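Local coordinates for protein isocitrate dehydrogenase [NAD] subunit 1 (Saccharomyces cerevisiae, PDB 3BLX) that forms, with a second kind of subunit, the mitochondrial octamer that oxidises isocitrate with NAD+ to 2-oxoglutarate in the citric acid cycle, and also binds RNA, at residues D102-V107 / E160-F165; S177-H182 / S212-D217. All coordinates share one frame; numbering follows the deposited sequence.

In the fold
Contact 1 (102-107 with 160-165) closes along the chain before contact 2 (177-182 with 212-217) opens, and helix 156-172 of the first leads straight into strand 177-182 of the second. Their centres lie about 16 Å apart and their nearest atoms about 6 Å apart, without touching. Both reach the same mixed sheet: contact 1 lays helix 156-172 against strand 105-111, whereas contact 2 is the pairing of two parallel strands within that sheet. Strands 124-130 and 232-235 complete the path from 105-111 to 177-182. By similarity, this region carries substrate-binding Arg129 near contact 1 and Lys183, critical for catalysis, beside contact 2.

Contact 1: residues D102-V107 / E160-F165; sequences DIYANV and ERIARF
Arg161 lays its guanidinium flat against the ring of Tyr104: the planes are only 7° apart, and CZ stands 4.1 Å from the ring centroid, off-centre, in a cation-pi stack. Its CD covers the same face more squarely, in a CH-pi contact with the Tyr104 centroid at 3.5 Å. The arginine chain bends at chi3 (-45°), which lets CD and the guanidinium share one ring face. At the guanidinium edge, NH1 donates to Asp102 OD2 over 2.8 Å in a salt bridge; the donor lies above the carboxylate plane. An alanine in place of Arg161 would probably leave the Asp102 carboxylate without this partner and uncover that face of Tyr104. Farther along, the Phe165 ring takes Ala105 CB over its centre, 3.7 Å from the centroid, while Val107 CG2 approaches Phe165 CE2 obliquely at 3.7 Å. Ile162 wedges CD1 against Ala105 CB (3.6 Å) and the Tyr104 edge. Tyr104 and Ala105 form a classic beta bulge opposite Phe262 of strand 258-262. Helix 156-172 thus packs on strand 105-111, also reaching Ile128 of strand 124-130 through Ile162 and Phe165, with helix 190-205 touching Ala163 and Arg164.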
loop_
_atom_site.group_PDB
_atom_site.type_symbol
_atom_site.label_atom_id
_atom_site.label_comp_id
_atom_site.label_asym_id
_atom_site.label_seq_id
_atom_site.Cartn_x
_atom_site.Cartn_y
_atom_site.Cartn_z
ATOM N N ASP E 102 9.997 -4.536 13.076
ATOM C CA ASP E 102 10.004 -3.154 13.548
ATOM C C ASP E 102 9.710 -3.030 15.054
ATOM O O ASP E 102 8.942 -2.186 15.495
ATOM C CB ASP E 102 9.056 -2.288 12.712
ATOM C CG ASP E 102 9.378 -0.785 12.810
ATOM O OD1 ASP E 102 10.548 -0.412 13.097
ATOM O OD2 ASP E 102 8.453 0.035 12.589
ATOM N N ILE E 103 10.339 -3.891 15.839
ATOM C CA ILE E 103 10.214 -3.840 17.289
ATOM C C ILE E 103 11.190 -2.801 17.796
ATOM O O ILE E 103 12.400 -3.013 17.761
ATOM C CB ILE E 103 10.534 -5.202 17.883
ATOM C CG1 ILE E 103 9.441 -6.198 17.473
ATOM C CG2 ILE E 103 10.597 -5.126 19.364
ATOM C CD1 ILE E 103 9.708 -7.614 17.908
ATOM N N TYR E 104 10.674 -1.673 18.272
ATOM C CA TYR E 104 11.491 -0.463 18.411
ATOM C C TYR E 104 11.712 0.005 19.835
ATOM O O TYR E 104 12.432 0.981 20.095
ATOM C CB TYR E 104 10.857 0.700 17.626
ATOM C CG TYR E 104 9.480 1.121 18.112
ATOM C CD1 TYR E 104 8.325 0.641 17.498
ATOM C CD2 TYR E 104 9.332 1.993 19.183
ATOM C CE1 TYR E 104 7.055 1.001 17.943
ATOM C CE2 TYR E 104 8.052 2.361 19.643
ATOM C CZ TYR E 104 6.920 1.874 19.010
ATOM O OH TYR E 104 5.655 2.254 19.438
ATOM N N ALA E 105 11.080 -0.666 20.774
ATOM C CA ALA E 105 11.165 -0.193 22.145
ATOM C C ALA E 105 11.558 -1.322 23.070
ATOM O O ALA E 105 10.826 -2.288 23.218
ATOM C CB ALA E 105 9.830 0.412 22.574
ATOM N N ASN E 106 12.735 -1.206 23.659
ATOM C CA ASN E 106 13.181 -2.185 24.623
ATOM C C ASN E 106 12.928 -1.635 26.039
ATOM O O ASN E 106 13.266 -0.522 26.318
ATOM C CB ASN E 106 14.644 -2.585 24.375
ATOM C CG ASN E 106 15.249 -3.354 25.562
ATOM O OD1 ASN E 106 16.327 -3.015 26.072
ATOM N ND2 ASN E 106 14.537 -4.381 26.022
ATOM N N VAL E 107 12.266 -2.403 26.896
ATOM C CA VAL E 107 11.960 -1.974 28.246
ATOM C C VAL E 107 12.614 -2.941 29.234
ATOM O O VAL E 107 12.487 -4.148 29.093
ATOM C CB VAL E 107 10.465 -2.043 28.533
ATOM C CG1 VAL E 107 10.171 -1.367 29.845
ATOM C CG2 VAL E 107 9.681 -1.398 27.427
ATOM N N GLU E 160 10.293 10.385 17.930
ATOM C CA GLU E 160 8.923 10.673 18.346
ATOM C C GLU E 160 8.204 9.420 18.863
ATOM O O GLU E 160 7.560 9.468 19.917
ATOM C CB GLU E 160 8.142 11.324 17.207
ATOM C CG GLU E 160 8.474 12.821 17.006
ATOM C CD GLU E 160 7.672 13.462 15.853
ATOM O OE1 GLU E 160 6.758 12.791 15.302
ATOM O OE2 GLU E 160 7.965 14.631 15.497
ATOM N N ARG E 161 8.304 8.313 18.123
ATOM C CA ARG E 161 7.762 7.027 18.571
ATOM C C ARG E 161 8.246 6.686 19.971
ATOM O O ARG E 161 7.449 6.320 20.854
ATOM C CB ARG E 161 8.240 5.892 17.688
ATOM C CG ARG E 161 7.274 5.404 16.740
ATOM C CD ARG E 161 7.654 4.005 16.253
ATOM N NE ARG E 161 9.065 3.821 15.892
ATOM C CZ ARG E 161 9.451 2.938 14.975
ATOM N NH1 ARG E 161 8.522 2.248 14.335
ATOM N NH2 ARG E 161 10.728 2.767 14.668
ATOM N N ILE E 162 9.564 6.766 20.170
ATOM C CA ILE E 162 10.103 6.270 21.419
ATOM C C ILE E 162 9.663 7.195 22.556
ATOM O O ILE E 162 9.392 6.750 23.663
ATOM C CB ILE E 162 11.633 6.003 21.378
ATOM C CG1 ILE E 162 11.985 4.978 22.451
ATOM C CG2 ILE E 162 12.436 7.273 21.579
ATOM C CD1 ILE E 162 11.157 3.707 22.339
ATOM N N ALA E 163 9.530 8.478 22.262
ATOM C CA ALA E 163 8.996 9.425 23.243
ATOM C C ALA E 163 7.561 9.071 23.629
ATOM O O ALA E 163 7.217 9.037 24.809
ATOM C CB ALA E 163 9.030 10.820 22.698
ATOM N N ARG E 164 6.712 8.829 22.633
ATOM C CA ARG E 164 5.313 8.595 22.942
ATOM C C ARG E 164 5.209 7.272 23.646
ATOM O O ARG E 164 4.371 7.088 24.538
ATOM C CB ARG E 164 4.430 8.628 21.692
ATOM C CG ARG E 164 4.395 10.012 21.087
ATOM C CD ARG E 164 3.396 10.138 19.953
ATOM N NE ARG E 164 3.322 11.540 19.560
ATOM C CZ ARG E 164 3.850 12.035 18.448
ATOM N NH1 ARG E 164 4.471 11.247 17.565
ATOM N NH2 ARG E 164 3.738 13.328 18.208
ATOM N N PHE E 165 6.078 6.347 23.268
ATOM C CA PHE E 165 6.056 5.049 23.923
ATOM C C PHE E 165 6.355 5.206 25.411
ATOM O O PHE E 165 5.645 4.667 26.262
ATOM C CB PHE E 165 7.062 4.079 23.317
ATOM C CG PHE E 165 7.076 2.766 24.012
ATOM C CD1 PHE E 165 6.272 1.728 23.566
ATOM C CD2 PHE E 165 7.840 2.585 25.158
ATOM C CE1 PHE E 165 6.248 0.516 24.240
ATOM C CE2 PHE E 165 7.828 1.387 25.844
ATOM C CZ PHE E 165 7.023 0.343 25.382
#

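Contact 2: residues S177-H182 / S212-D217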
loop_
_atom_site.group_PDB
_atom_site.type_symbol
_atom_site.label_atom_id
_atom_site.label_comp_id
_atom_site.label_asym_id
_atom_site.label_seq_id
_atom_site.Cartn_x
_atom_site.Cartn_y
_atom_site.Cartn_z
ATOM N N SER E 177 7.719 10.540 36.560
ATOM C CA SER E 177 8.887 11.182 35.959
ATOM C C SER E 177 9.426 10.437 34.752
ATOM O O SER E 177 9.616 9.230 34.783
ATOM C CB SER E 177 10.019 11.353 36.975
ATOM O OG SER E 177 9.921 12.597 37.647
ATOM N N VAL E 178 9.676 11.183 33.686
ATOM C CA VAL E 178 10.374 10.659 32.539
ATOM C C VAL E 178 11.586 11.519 32.293
ATOM O O VAL E 178 11.458 12.728 32.108
ATOM C CB VAL E 178 9.478 10.671 31.292
ATOM C CG1 VAL E 178 10.309 10.442 30.028
ATOM C CG2 VAL E 178 8.391 9.616 31.424
ATOM N N THR E 179 12.764 10.908 32.292
ATOM C CA THR E 179 13.990 11.650 32.034
ATOM C C THR E 179 14.629 11.182 30.737
ATOM O O THR E 179 14.933 10.022 30.587
ATOM C CB THR E 179 15.010 11.473 33.187
ATOM O OG1 THR E 179 14.388 11.798 34.426
ATOM C CG2 THR E 179 16.220 12.370 32.991
ATOM N N ALA E 180 14.845 12.089 29.802
ATOM C CA ALA E 180 15.639 11.760 28.627
ATOM C C ALA E 180 17.138 11.790 28.927
ATOM O O ALA E 180 17.660 12.767 29.467
ATOM C CB ALA E 180 15.311 12.703 27.494
ATOM N N VAL E 181 17.827 10.716 28.567
ATOM C CA VAL E 181 19.264 10.609 28.754
ATOM C C VAL E 181 19.958 10.782 27.407
ATOM O O VAL E 181 19.663 10.071 26.462
ATOM C CB VAL E 181 19.657 9.226 29.366
ATOM C CG1 VAL E 181 21.172 9.086 29.451
ATOM C CG2 VAL E 181 19.025 9.043 30.730
ATOM N N HIS E 182 20.899 11.710 27.327
ATOM C CA HIS E 182 21.487 12.049 26.043
ATOM C C HIS E 182 22.891 12.623 26.225
ATOM O O HIS E 182 23.366 12.799 27.356
ATOM C CB HIS E 182 20.630 13.123 25.425
ATOM C CG HIS E 182 20.553 14.350 26.263
ATOM N ND1 HIS E 182 21.537 15.316 26.259
ATOM C CD2 HIS E 182 19.626 14.759 27.163
ATOM C CE1 HIS E 182 21.207 16.278 27.106
ATOM N NE2 HIS E 182 20.050 15.965 27.665
ATOM N N SER E 212 12.336 15.778 31.997
ATOM C CA SER E 212 13.620 16.324 32.419
ATOM C C SER E 212 14.723 15.763 31.536
ATOM O O SER E 212 14.474 14.903 30.701
ATOM C CB SER E 212 13.893 16.019 33.898
ATOM O OG SER E 212 13.301 14.780 34.306
ATOM N N SER E 213 15.938 16.249 31.721
ATOM C CA SER E 213 17.032 15.855 30.858
ATOM C C SER E 213 18.262 15.670 31.709
ATOM O O SER E 213 18.435 16.317 32.754
ATOM C CB SER E 213 17.337 16.931 29.799
ATOM O OG SER E 213 16.182 17.232 29.035
ATOM N N ILE E 214 19.140 14.795 31.249
ATOM C CA ILE E 214 20.372 14.599 31.957
ATOM C C ILE E 214 21.405 14.104 30.971
ATOM O O ILE E 214 21.121 13.267 30.117
ATOM C CB ILE E 214 20.168 13.629 33.134
ATOM C CG1 ILE E 214 21.411 13.572 34.032
ATOM C CG2 ILE E 214 19.715 12.252 32.632
ATOM C CD1 ILE E 214 21.117 12.893 35.367
ATOM N N ILE E 215 22.592 14.668 31.064
ATOM C CA ILE E 215 23.686 14.231 30.235
ATOM C C ILE E 215 24.070 12.853 30.707
ATOM O O ILE E 215 24.045 12.574 31.912
ATOM C CB ILE E 215 24.855 15.211 30.333
ATOM C CG1 ILE E 215 24.370 16.598 29.908
ATOM C CG2 ILE E 215 25.980 14.766 29.446
ATOM C CD1 ILE E 215 25.331 17.709 30.227
ATOM N N VAL E 216 24.412 11.988 29.764
ATOM C CA VAL E 216 24.553 10.562 30.063
ATOM C C VAL E 216 25.677 10.230 31.060
ATOM O O VAL E 216 25.499 9.371 31.936
ATOM C CB VAL E 216 24.713 9.731 28.774
ATOM C CG1 VAL E 216 25.961 10.174 28.017
ATOM C CG2 VAL E 216 24.762 8.250 29.094
ATOM N N ASP E 217 26.820 10.906 30.936
ATOM C CA ASP E 217 27.910 10.698 31.899
ATOM C C ASP E 217 27.499 11.054 33.339
ATOM O O ASP E 217 27.790 10.293 34.274
ATOM C CB ASP E 217 29.206 11.415 31.483
ATOM C CG ASP E 217 28.968 12.839 30.976
ATOM O OD1 ASP E 217 28.037 13.519 31.473
ATOM O OD2 ASP E 217 29.728 13.283 30.081
#
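Thr179 and Ser212 share a hydrogen bond between their hydroxyls, OG1 to OG at 3.2 Å, on the sheet face that also carries Val181 and Ile214. Thr179 holds OG1 beside its own backbone N (chi1 -53°), and this turns CG2 to meet Ile214 CG2 at 3.5 Å. Ile214 CG2 also touches Val181 CG2; these two side chains lie side by side and point the same way. The other branch of Val181, CG1, meets Val216 CB at 3.7 Å, the side chains crossing at about a right angle. His182 starts away from the partner strand, yet a chi1 of 60° swings its imidazole back, so that Ile214 O lies over one face toward the rim and Ser213 CB sits 3.6 Å from NE2 at the ring edge. Its ND1 hydrogen-bonds to Ala184 N just beyond the strand, which limits how the ring can turn. The backbones pair in parallel register, Thr179 with Ser212 through His182 with Ile215. Ala180 O accepts from Ile214 N at 3.1 Å. His182 N donates to Ile214 O at 3.2 Å. His182 O receives Val216 N at 2.7 Å. Ile215 is the N-cap of helix 216-225. Strand 177-182, helix 190-205 and strand 210-215 form a beta-alpha-beta unit, whose first strand leads directly to Lys183, probably critical for catalysis.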